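Local coordinates for protein 432aa long hypothetical deoxyribodipyrimidine photolyase (Sulfolobus tokodaii, PDB 2E0I) that probably repairs cyclobutane pyrimidine dimers in DNA with light energy, and binds two FAD molecules, the second a likely light-harvesting cofactor, at residues 206-211 with 306-311; 291-296 with 378-383; 298-303 with 382-387. All blocks are in the same frame, centred on the assembly; numbering follows the deposited sequence.

Contact 1: 206-211 with 306-311; sequences DYPAEN and YINGRV. With FAD (flavin-adenine dinucleotide), chain E.
Asp206 reaches Arg310 with one carboxylate oxygen. Its OD1 lies 3.2 Å from Arg310 NH1, a salt bridge whose hydrogen bond is weak because the N-H points well off the oxygen. The carboxylate and guanidinium planes stand 85° apart, so the two groups do not pair flat. Arg310 is bent at chi2, which brings its aliphatic part beside the same carboxylate. The other terminal nitrogen, NH2, has a stronger partner in Gln370.

The backbone of the 206-211 loop is met by an amide. Asn308 ND2 gives a weak hydrogen bond to Asp206 O at 3.4 Å and a second weak one to Arg205 O. Pro208 adds the apolar part: its CG packs on Val311 CG2 at 3.6 Å.

Asn308 is the N-cap of helix 309-322. Its OD1 accepts from Val311 N at 2.9 Å in a nearly straight bond (176°), tilted a little from the carbonyl plane. Chi1 at 82° puts CG between the backbone N and the carbonyl carbon, which brings the amide over the first turn; its rotation then aims OD1 at Val311 N and ND2 at the loop.

Tyr306 to Gly309, running into helix 309-322, line the FAD pocket of the helical FAD-binding domain. Tyr306 OH donates to the FAD phosphate oxygen O2P at 2.9 Å, and FAD O5' lies near the ring plane at the edge. Farther out, Phe380 of helix 379-384 touches both Pro208 and Val311, and Phe374 touches Asp206 and Arg310.

Contact 2: 291-296 with 378-383; sequences YPIIDA and AKFIKE
Phe380 turns its ring into the start of helix 292-304 and meets Ile293 and Ala296. The backbone N atoms of Phe380 and Ile381 hydrogen-bond to the carboxylate of Asp375, which ties down the start of helix 379-384. In Phe380, CG is anti to the backbone N (chi1 179°), and this swings the ring across to the neighbouring helix. Ile293 CD1 comes in at the ring edge, near its plane, 3.9 Å from Phe380 CD2. Ala296 CB approaches obliquely and lies 3.6 Å from Phe380 CE2.

Ile381 follows and buries more of its surface against 291-296 than any other residue here. Its CD1 packs on Pro292 CB at 3.6 Å and lies close to Ile293 N. Its CG1 sits by the first turn of the other helix and near Ala296 CB. A serine here would probably leave Pro292 CB without its contact to CD1 and open a gap between the two helices.

The axes of 292-296 and 379-383 approach to 8.7 Å, with 52° between their directions. The small Ala296 and Ile381 have the nearest CA atoms, 5.2 Å apart. Both helices belong to the FAD-binding domain.

No hydrogen bond crosses between 291-296 and 378-383, and all five touching residues are buried. The hold thus rests on apolar fit and burial, not on polar pairing.

Contact 3: 298-303 with 382-387; sequences MRMLNS and KEWVEE
Glu387 OE2 is gripped by two arginines. Arg299 NH2 donates to it at 3.1 Å with an N-H...O angle of 166°, and Arg288 makes a second salt bridge. The acceptor lies in the guanidinium plane, but the donor stands above the carboxylate plane. Arg299 NH1 adds a weak hydrogen bond to Glu387 OE1 at 3.2 Å. The pairing is two-pronged yet twisted, with the planes 59° apart. Extended from CG to NE, the Arg299 chain carries its guanidinium out to the glutamate. Val385 CG1 covers one guanidinium face, 3.7 Å from Arg299 NH1. Gly287 O takes a further bond from Arg299 NH2.

Met300 lies over one face of the Trp384 indole. Its CG is 3.6 Å from the centre of the six-membered ring, a CH-pi contact. With chi1 at -177° and an extended chain, Met300 runs on over the indole, and SD lies obliquely 4.2 Å from the centre of the five-membered ring. Glu383 CG meets the opposite face. Ser303 OG touches the ring obliquely at CZ3.

This Met-aromatic contact beside a surface salt bridge joins helix 292-304 to the last residue of helix 379-384 and the chain just after it in the FAD-binding domain.

How the contacts relate
The three contacts gather on one side of the chain's centre. Contacts 2 and 3 are 7 Å apart between centres and share helices 292-304 and 379-384. Contact 1 lies 11 Å from contact 2 and 13 Å from contact 3. Along the chain the order is 206-211, 291-296, 298-303, 306-311, 378-383 and 382-387, so contact 1 interleaves with the other two. Helix 309-322 follows helix 292-304 directly. Phe380 joins contacts 1 and 2, and its CE1 also lies 3.5 Å from Met300 SD of contact 3. Together they connect the FAD-pocket residues 306-309 to helices 292-304 and 379-384.

Contact 1: 206-211 with 306-311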
loop_
_atom_site.group_PDB
_atom_site.type_symbol
_atom_site.label_atom_id
_atom_site.label_comp_id
_atom_site.label_asym_id
_atom_site.label_seq_id
_atom_site.Cartn_x
_atom_site.Cartn_y
_atom_site.Cartn_z
ATOM N N ASP A 206 -17.477 -3.919 5.845
ATOM C CA ASP A 206 -16.921 -3.640 7.167
ATOM C C ASP A 206 -16.796 -4.873 8.038
ATOM O O ASP A 206 -15.977 -4.913 8.945
ATOM C CB ASP A 206 -17.780 -2.614 7.899
ATOM C CG ASP A 206 -17.708 -1.236 7.273
ATOM O OD1 ASP A 206 -16.702 -0.529 7.511
ATOM O OD2 ASP A 206 -18.653 -0.865 6.532
ATOM N N TYR A 207 -17.604 -5.884 7.766
ATOM C CA TYR A 207 -17.577 -7.094 8.562
ATOM C C TYR A 207 -16.437 -8.005 8.132
ATOM O O TYR A 207 -16.482 -8.618 7.072
ATOM C CB TYR A 207 -18.926 -7.783 8.435
ATOM C CG TYR A 207 -20.061 -6.859 8.806
ATOM C CD1 TYR A 207 -20.617 -6.875 10.086
ATOM C CD2 TYR A 207 -20.537 -5.915 7.898
ATOM C CE1 TYR A 207 -21.618 -5.968 10.450
ATOM C CE2 TYR A 207 -21.530 -5.005 8.252
ATOM C CZ TYR A 207 -22.064 -5.035 9.527
ATOM O OH TYR A 207 -23.025 -4.111 9.874
ATOM N N PRO A 208 -15.390 -8.101 8.967
ATOM C CA PRO A 208 -14.211 -8.926 8.705
ATOM C C PRO A 208 -14.537 -10.393 8.526
ATOM O O PRO A 208 -13.966 -11.047 7.669
ATOM C CB PRO A 208 -13.337 -8.701 9.938
ATOM C CG PRO A 208 -13.798 -7.406 10.478
ATOM C CD PRO A 208 -15.281 -7.456 10.286
ATOM N N ALA A 209 -15.444 -10.916 9.343
ATOM C CA ALA A 209 -15.804 -12.324 9.259
ATOM C C ALA A 209 -16.345 -12.667 7.875
ATOM O O ALA A 209 -16.056 -13.731 7.326
ATOM C CB ALA A 209 -16.821 -12.663 10.324
ATOM N N GLU A 210 -17.138 -11.768 7.309
ATOM C CA GLU A 210 -17.680 -11.986 5.974
ATOM C C GLU A 210 -16.534 -11.805 4.975
ATOM O O GLU A 210 -15.412 -11.479 5.361
ATOM C CB GLU A 210 -18.830 -11.002 5.717
ATOM C CG GLU A 210 -20.053 -11.330 6.571
ATOM C CD GLU A 210 -21.146 -10.274 6.524
ATOM O OE1 GLU A 210 -21.583 -9.902 5.409
ATOM O OE2 GLU A 210 -21.583 -9.828 7.613
ATOM N N ASN A 211 -16.784 -12.030 3.696
ATOM C CA ASN A 211 -15.695 -11.875 2.751
ATOM C C ASN A 211 -16.060 -10.836 1.715
ATOM O O ASN A 211 -16.027 -11.106 0.521
ATOM C CB ASN A 211 -15.408 -13.207 2.069
ATOM C CG ASN A 211 -13.932 -13.464 1.927
ATOM O OD1 ASN A 211 -13.501 -14.242 1.072
ATOM N ND2 ASN A 211 -13.136 -12.813 2.778
ATOM N N TYR A 306 -2.312 -8.677 5.812
ATOM C CA TYR A 306 -3.515 -8.013 5.336
ATOM C C TYR A 306 -4.611 -7.950 6.411
ATOM O O TYR A 306 -4.672 -8.795 7.291
ATOM C CB TYR A 306 -4.056 -8.761 4.102
ATOM C CG TYR A 306 -5.415 -8.279 3.647
ATOM C CD1 TYR A 306 -5.542 -7.262 2.695
ATOM C CD2 TYR A 306 -6.579 -8.767 4.245
ATOM C CE1 TYR A 306 -6.795 -6.738 2.356
ATOM C CE2 TYR A 306 -7.834 -8.248 3.921
ATOM C CZ TYR A 306 -7.935 -7.234 2.983
ATOM O OH TYR A 306 -9.177 -6.698 2.710
ATOM N N ILE A 307 -5.453 -6.924 6.326
ATOM C CA ILE A 307 -6.609 -6.725 7.199
ATOM C C ILE A 307 -7.477 -5.709 6.483
ATOM O O ILE A 307 -6.955 -4.793 5.856
ATOM C CB ILE A 307 -6.253 -6.181 8.606
ATOM C CG1 ILE A 307 -5.233 -5.057 8.512
ATOM C CG2 ILE A 307 -5.767 -7.305 9.484
ATOM C CD1 ILE A 307 -4.914 -4.412 9.850
ATOM N N ASN A 308 -8.795 -5.860 6.549
ATOM C CA ASN A 308 -9.666 -4.914 5.851
ATOM C C ASN A 308 -9.617 -3.506 6.457
ATOM O O ASN A 308 -9.141 -3.307 7.574
ATOM C CB ASN A 308 -11.108 -5.442 5.789
ATOM C CG ASN A 308 -11.909 -5.181 7.062
ATOM O OD1 ASN A 308 -11.379 -4.797 8.112
ATOM N ND2 ASN A 308 -13.209 -5.402 6.964
ATOM N N GLY A 309 -10.111 -2.531 5.701
ATOM C CA GLY A 309 -10.079 -1.148 6.147
ATOM C C GLY A 309 -10.707 -0.854 7.487
ATOM O O GLY A 309 -10.294 0.062 8.184
ATOM N N ARG A 310 -11.713 -1.631 7.853
ATOM C CA ARG A 310 -12.374 -1.407 9.114
ATOM C C ARG A 310 -11.455 -1.728 10.268
ATOM O O ARG A 310 -11.279 -0.918 11.169
ATOM C CB ARG A 310 -13.617 -2.269 9.231
ATOM C CG ARG A 310 -14.498 -1.785 10.338
ATOM C CD ARG A 310 -14.938 -0.417 9.954
ATOM N NE ARG A 310 -15.598 0.305 11.020
ATOM C CZ ARG A 310 -16.312 1.398 10.806
ATOM N NH1 ARG A 310 -16.447 1.860 9.573
ATOM N NH2 ARG A 310 -16.873 2.037 11.818
ATOM N N VAL A 311 -10.888 -2.929 10.248
ATOM C CA VAL A 311 -9.989 -3.361 11.308
ATOM C C VAL A 311 -8.744 -2.494 11.289
ATOM O O VAL A 311 -8.221 -2.122 12.335
ATOM C CB VAL A 311 -9.598 -4.843 11.125
ATOM C CG1 VAL A 311 -8.457 -5.217 12.063
ATOM C CG2 VAL A 311 -10.797 -5.726 11.403
HETATM P PA FAD E . -11.746 -3.117 -0.219
HETATM O O1A FAD E . -12.184 -4.362 -0.890
HETATM O O2A FAD E . -12.634 -2.187 0.511
HETATM O O5B FAD E . -11.576 -2.274 -1.580
HETATM C C5B FAD E . -11.674 -0.848 -1.601
HETATM C C4B FAD E . -10.568 -0.263 -2.481
HETATM O O4B FAD E . -10.625 1.173 -2.512
HETATM C C3B FAD E . -9.201 -0.642 -1.907
HETATM O O3B FAD E . -8.734 -1.816 -2.577
HETATM C C2B FAD E . -8.361 0.546 -2.368
HETATM O O2B FAD E . -8.095 0.436 -3.768
HETATM C C1B FAD E . -9.344 1.688 -2.107
HETATM N N9A FAD E . -9.396 2.056 -0.672
HETATM C C8A FAD E . -10.283 1.642 0.231
HETATM N N7A FAD E . -10.064 2.261 1.389
HETATM C C5A FAD E . -9.026 3.075 1.226
HETATM C C6A FAD E . -8.336 3.961 2.048
HETATM N N6A FAD E . -8.707 4.153 3.309
HETATM N N1A FAD E . -7.288 4.633 1.547
HETATM C C2A FAD E . -6.900 4.475 0.292
HETATM N N3A FAD E . -7.537 3.646 -0.517
HETATM C C4A FAD E . -8.592 2.940 -0.086
HETATM N N1 FAD E . -4.041 0.692 1.536
HETATM C C2 FAD E . -2.924 0.356 0.760
HETATM O O2 FAD E . -3.061 -0.042 -0.395
HETATM N N3 FAD E . -1.642 0.418 1.318
HETATM C C4 FAD E . -1.489 0.810 2.654
HETATM O O4 FAD E . -0.360 0.921 3.127
HETATM C C4X FAD E . -2.603 1.127 3.424
HETATM N N5 FAD E . -2.440 1.431 4.780
HETATM C C5X FAD E . -3.549 1.773 5.564
HETATM C C6 FAD E . -3.359 2.089 6.906
HETATM C C7 FAD E . -4.446 2.464 7.688
HETATM C C7M FAD E . -4.204 2.835 9.153
HETATM C C8 FAD E . -5.721 2.516 7.127
HETATM C C8M FAD E . -6.932 2.952 7.955
HETATM C C9 FAD E . -5.900 2.197 5.784
HETATM C C9A FAD E . -4.818 1.830 4.989
HETATM N N10 FAD E . -4.982 1.526 3.625
HETATM C C10 FAD E . -3.883 1.077 2.874
HETATM C "C1'" FAD E . -6.319 1.638 2.988
HETATM C "C2'" FAD E . -7.222 0.401 2.983
HETATM O "O2'" FAD E . -7.375 -0.112 4.309
HETATM C "C3'" FAD E . -6.709 -0.698 2.049
HETATM O "O3'" FAD E . -6.514 -0.153 0.741
HETATM C "C4'" FAD E . -7.707 -1.853 1.948
HETATM O "O4'" FAD E . -7.969 -2.394 3.246
HETATM C "C5'" FAD E . -7.174 -2.962 1.038
HETATM O "O5'" FAD E . -8.060 -4.087 1.021
HETATM P P FAD E . -9.167 -4.273 -0.133
HETATM O O1P FAD E . -8.496 -4.102 -1.441
HETATM O O2P FAD E . -9.865 -5.550 0.134
HETATM O O3P FAD E . -10.169 -3.031 0.109
#

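Contact 2: 291-296 with 378-383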
loop_
_atom_site.group_PDB
_atom_site.type_symbol
_atom_site.label_atom_id
_atom_site.label_comp_id
_atom_site.label_asym_id
_atom_site.label_seq_id
_atom_site.Cartn_x
_atom_site.Cartn_y
_atom_site.Cartn_z
ATOM N N TYR A 291 -8.230 -6.059 24.257
ATOM C CA TYR A 291 -9.410 -5.973 23.405
ATOM C C TYR A 291 -9.423 -6.963 22.247
ATOM O O TYR A 291 -8.631 -6.849 21.312
ATOM C CB TYR A 291 -9.511 -4.561 22.842
ATOM C CG TYR A 291 -9.497 -3.487 23.896
ATOM C CD1 TYR A 291 -8.425 -3.359 24.782
ATOM C CD2 TYR A 291 -10.561 -2.606 24.024
ATOM C CE1 TYR A 291 -8.416 -2.382 25.769
ATOM C CE2 TYR A 291 -10.564 -1.624 25.008
ATOM C CZ TYR A 291 -9.488 -1.521 25.876
ATOM O OH TYR A 291 -9.487 -0.560 26.856
ATOM N N PRO A 292 -10.351 -7.930 22.280
ATOM C CA PRO A 292 -10.509 -8.971 21.257
ATOM C C PRO A 292 -10.415 -8.546 19.786
ATOM O O PRO A 292 -9.645 -9.125 19.021
ATOM C CB PRO A 292 -11.860 -9.587 21.615
ATOM C CG PRO A 292 -11.806 -9.552 23.107
ATOM C CD PRO A 292 -11.311 -8.139 23.376
ATOM N N ILE A 293 -11.193 -7.543 19.389
ATOM C CA ILE A 293 -11.176 -7.095 18.002
ATOM C C ILE A 293 -9.823 -6.533 17.580
ATOM O O ILE A 293 -9.396 -6.736 16.443
ATOM C CB ILE A 293 -12.251 -6.030 17.735
ATOM C CG1 ILE A 293 -12.412 -5.838 16.231
ATOM C CG2 ILE A 293 -11.862 -4.704 18.375
ATOM C CD1 ILE A 293 -12.743 -7.115 15.508
ATOM N N ILE A 294 -9.156 -5.823 18.492
ATOM C CA ILE A 294 -7.842 -5.250 18.210
ATOM C C ILE A 294 -6.817 -6.378 18.101
ATOM O O ILE A 294 -6.007 -6.402 17.187
ATOM C CB ILE A 294 -7.400 -4.262 19.330
ATOM C CG1 ILE A 294 -8.444 -3.151 19.492
ATOM C CG2 ILE A 294 -6.045 -3.650 18.994
ATOM C CD1 ILE A 294 -8.650 -2.290 18.257
ATOM N N ASP A 295 -6.863 -7.316 19.037
ATOM C CA ASP A 295 -5.954 -8.454 19.039
ATOM C C ASP A 295 -6.114 -9.298 17.793
ATOM O O ASP A 295 -5.132 -9.736 17.203
ATOM C CB ASP A 295 -6.209 -9.312 20.272
ATOM C CG ASP A 295 -5.827 -8.596 21.553
ATOM O OD1 ASP A 295 -6.442 -8.872 22.609
ATOM O OD2 ASP A 295 -4.901 -7.756 21.499
ATOM N N ALA A 296 -7.356 -9.530 17.392
ATOM C CA ALA A 296 -7.611 -10.323 16.207
ATOM C C ALA A 296 -6.988 -9.619 15.010
ATOM O O ALA A 296 -6.287 -10.242 14.205
ATOM C CB ALA A 296 -9.093 -10.491 16.005
ATOM N N ALA A 378 -18.489 -12.958 16.809
ATOM C CA ALA A 378 -17.096 -13.086 17.215
ATOM C C ALA A 378 -16.375 -14.113 16.340
ATOM O O ALA A 378 -15.358 -14.678 16.741
ATOM C CB ALA A 378 -17.008 -13.486 18.681
ATOM N N LYS A 379 -16.902 -14.347 15.140
ATOM C CA LYS A 379 -16.286 -15.298 14.222
ATOM C C LYS A 379 -14.865 -14.882 13.833
ATOM O O LYS A 379 -13.952 -15.716 13.799
ATOM C CB LYS A 379 -17.142 -15.460 12.959
ATOM C CG LYS A 379 -18.435 -16.246 13.176
ATOM C CD LYS A 379 -19.102 -16.624 11.844
ATOM C CE LYS A 379 -20.333 -17.533 12.033
ATOM N NZ LYS A 379 -21.488 -16.877 12.741
ATOM N N PHE A 380 -14.683 -13.594 13.537
ATOM C CA PHE A 380 -13.370 -13.067 13.165
ATOM C C PHE A 380 -12.411 -13.197 14.337
ATOM O O PHE A 380 -11.272 -13.647 14.182
ATOM C CB PHE A 380 -13.461 -11.594 12.768
ATOM C CG PHE A 380 -12.136 -10.987 12.387
ATOM C CD1 PHE A 380 -11.453 -11.425 11.248
ATOM C CD2 PHE A 380 -11.563 -9.980 13.165
ATOM C CE1 PHE A 380 -10.217 -10.864 10.889
ATOM C CE2 PHE A 380 -10.332 -9.415 12.815
ATOM C CZ PHE A 380 -9.659 -9.857 11.678
ATOM N N ILE A 381 -12.884 -12.795 15.509
ATOM C CA ILE A 381 -12.088 -12.864 16.718
ATOM C C ILE A 381 -11.668 -14.299 17.011
ATOM O O ILE A 381 -10.497 -14.566 17.290
ATOM C CB ILE A 381 -12.876 -12.293 17.904
ATOM C CG1 ILE A 381 -13.037 -10.784 17.712
ATOM C CG2 ILE A 381 -12.168 -12.597 19.202
ATOM C CD1 ILE A 381 -13.904 -10.107 18.739
ATOM N N LYS A 382 -12.620 -15.223 16.931
ATOM C CA LYS A 382 -12.342 -16.633 17.197
ATOM C C LYS A 382 -11.375 -17.232 16.179
ATOM O O LYS A 382 -10.630 -18.171 16.484
ATOM C CB LYS A 382 -13.645 -17.435 17.197
ATOM C CG LYS A 382 -14.445 -17.365 18.485
ATOM C CD LYS A 382 -15.852 -17.908 18.258
ATOM C CE LYS A 382 -16.585 -18.146 19.557
ATOM N NZ LYS A 382 -15.929 -19.249 20.301
ATOM N N GLU A 383 -11.385 -16.683 14.969
ATOM C CA GLU A 383 -10.522 -17.177 13.910
ATOM C C GLU A 383 -9.074 -16.777 14.108
ATOM O O GLU A 383 -8.173 -17.450 13.610
ATOM C CB GLU A 383 -11.005 -16.662 12.555
ATOM C CG GLU A 383 -10.259 -17.258 11.373
ATOM C CD GLU A 383 -10.474 -18.758 11.249
ATOM O OE1 GLU A 383 -11.648 -19.184 11.087
ATOM O OE2 GLU A 383 -9.470 -19.510 11.315
#

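Contact 3: 298-303 with 382-387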
loop_
_atom_site.group_PDB
_atom_site.type_symbol
_atom_site.label_atom_id
_atom_site.label_comp_id
_atom_site.label_asym_id
_atom_site.label_seq_id
_atom_site.Cartn_x
_atom_site.Cartn_y
_atom_site.Cartn_z
ATOM N N MET A 298 -4.441 -7.315 14.714
ATOM C CA MET A 298 -2.991 -7.383 14.683
ATOM C C MET A 298 -2.486 -8.781 14.384
ATOM O O MET A 298 -1.577 -8.959 13.566
ATOM C CB MET A 298 -2.407 -6.886 16.003
ATOM C CG MET A 298 -2.764 -5.435 16.323
ATOM S SD MET A 298 -2.360 -4.256 15.011
ATOM C CE MET A 298 -0.533 -4.205 15.123
ATOM N N ARG A 299 -3.076 -9.782 15.026
ATOM C CA ARG A 299 -2.628 -11.145 14.793
ATOM C C ARG A 299 -2.820 -11.543 13.344
ATOM O O ARG A 299 -1.921 -12.135 12.744
ATOM C CB ARG A 299 -3.341 -12.120 15.720
ATOM C CG ARG A 299 -2.920 -11.939 17.148
ATOM C CD ARG A 299 -3.467 -13.008 18.049
ATOM N NE ARG A 299 -3.263 -12.643 19.447
ATOM C CZ ARG A 299 -3.545 -13.437 20.472
ATOM N NH1 ARG A 299 -4.036 -14.652 20.249
ATOM N NH2 ARG A 299 -3.355 -13.012 21.719
ATOM N N MET A 300 -3.975 -11.216 12.772
ATOM C CA MET A 300 -4.204 -11.552 11.381
ATOM C C MET A 300 -3.140 -10.864 10.533
ATOM O O MET A 300 -2.416 -11.514 9.780
ATOM C CB MET A 300 -5.582 -11.106 10.912
ATOM C CG MET A 300 -5.831 -11.530 9.476
ATOM S SD MET A 300 -7.393 -11.027 8.752
ATOM C CE MET A 300 -7.045 -11.422 7.044
ATOM N N LEU A 301 -3.045 -9.542 10.667
ATOM C CA LEU A 301 -2.066 -8.765 9.922
ATOM C C LEU A 301 -0.681 -9.402 10.011
ATOM O O LEU A 301 -0.001 -9.540 9.002
ATOM C CB LEU A 301 -2.016 -7.325 10.462
ATOM C CG LEU A 301 -0.768 -6.477 10.158
ATOM C CD1 LEU A 301 -0.676 -6.210 8.665
ATOM C CD2 LEU A 301 -0.819 -5.165 10.936
ATOM N N ASN A 302 -0.267 -9.806 11.209
ATOM C CA ASN A 302 1.064 -10.387 11.364
ATOM C C ASN A 302 1.307 -11.669 10.585
ATOM O O ASN A 302 2.373 -11.865 10.009
ATOM C CB ASN A 302 1.394 -10.627 12.844
ATOM C CG ASN A 302 1.621 -9.327 13.615
ATOM O OD1 ASN A 302 2.328 -8.434 13.151
ATOM N ND2 ASN A 302 1.027 -9.224 14.804
ATOM N N SER A 303 0.324 -12.547 10.546
ATOM C CA SER A 303 0.525 -13.792 9.848
ATOM C C SER A 303 0.068 -13.736 8.417
ATOM O O SER A 303 0.451 -14.570 7.614
ATOM C CB SER A 303 -0.222 -14.900 10.551
ATOM O OG SER A 303 -1.598 -14.686 10.377
ATOM N N LYS A 382 -12.620 -15.223 16.931
ATOM C CA LYS A 382 -12.342 -16.633 17.197
ATOM C C LYS A 382 -11.375 -17.232 16.179
ATOM O O LYS A 382 -10.630 -18.171 16.484
ATOM C CB LYS A 382 -13.645 -17.435 17.197
ATOM C CG LYS A 382 -14.445 -17.365 18.485
ATOM C CD LYS A 382 -15.852 -17.908 18.258
ATOM C CE LYS A 382 -16.585 -18.146 19.557
ATOM N NZ LYS A 382 -15.929 -19.249 20.301
ATOM N N GLU A 383 -11.385 -16.683 14.969
ATOM C CA GLU A 383 -10.522 -17.177 13.910
ATOM C C GLU A 383 -9.074 -16.777 14.108
ATOM O O GLU A 383 -8.173 -17.450 13.610
ATOM C CB GLU A 383 -11.005 -16.662 12.555
ATOM C CG GLU A 383 -10.259 -17.258 11.373
ATOM C CD GLU A 383 -10.474 -18.758 11.249
ATOM O OE1 GLU A 383 -11.648 -19.184 11.087
ATOM O OE2 GLU A 383 -9.470 -19.510 11.315
ATOM N N TRP A 384 -8.834 -15.697 14.840
ATOM C CA TRP A 384 -7.466 -15.254 15.026
ATOM C C TRP A 384 -6.929 -15.201 16.450
ATOM O O TRP A 384 -5.711 -15.185 16.653
ATOM C CB TRP A 384 -7.273 -13.905 14.336
ATOM C CG TRP A 384 -7.529 -13.978 12.856
ATOM C CD1 TRP A 384 -8.673 -13.620 12.200
ATOM C CD2 TRP A 384 -6.635 -14.480 11.859
ATOM N NE1 TRP A 384 -8.547 -13.868 10.855
ATOM C CE2 TRP A 384 -7.306 -14.398 10.617
ATOM C CE3 TRP A 384 -5.330 -14.990 11.892
ATOM C CZ2 TRP A 384 -6.716 -14.808 9.417
ATOM C CZ3 TRP A 384 -4.742 -15.396 10.701
ATOM C CH2 TRP A 384 -5.436 -15.302 9.478
ATOM N N VAL A 385 -7.812 -15.174 17.439
ATOM C CA VAL A 385 -7.349 -15.146 18.820
ATOM C C VAL A 385 -7.517 -16.537 19.407
ATOM O O VAL A 385 -8.596 -16.905 19.867
ATOM C CB VAL A 385 -8.137 -14.140 19.666
ATOM C CG1 VAL A 385 -7.607 -14.134 21.086
ATOM C CG2 VAL A 385 -8.029 -12.762 19.056
ATOM N N GLU A 386 -6.433 -17.300 19.381
ATOM C CA GLU A 386 -6.398 -18.675 19.880
ATOM C C GLU A 386 -7.168 -18.940 21.177
ATOM O O GLU A 386 -8.070 -19.776 21.218
ATOM C CB GLU A 386 -4.943 -19.100 20.076
ATOM C CG GLU A 386 -4.716 -20.594 19.992
ATOM C CD GLU A 386 -5.034 -21.154 18.607
ATOM O OE1 GLU A 386 -4.796 -22.366 18.385
ATOM O OE2 GLU A 386 -5.525 -20.384 17.744
ATOM N N GLU A 387 -6.791 -18.232 22.234
ATOM C CA GLU A 387 -7.416 -18.386 23.542
ATOM C C GLU A 387 -8.947 -18.202 23.609
ATOM O O GLU A 387 -9.627 -18.911 24.350
ATOM C CB GLU A 387 -6.721 -17.452 24.545
ATOM C CG GLU A 387 -6.272 -16.086 23.974
ATOM C CD GLU A 387 -4.861 -16.091 23.350
ATOM O OE1 GLU A 387 -4.588 -16.933 22.467
ATOM O OE2 GLU A 387 -4.026 -15.238 23.737
#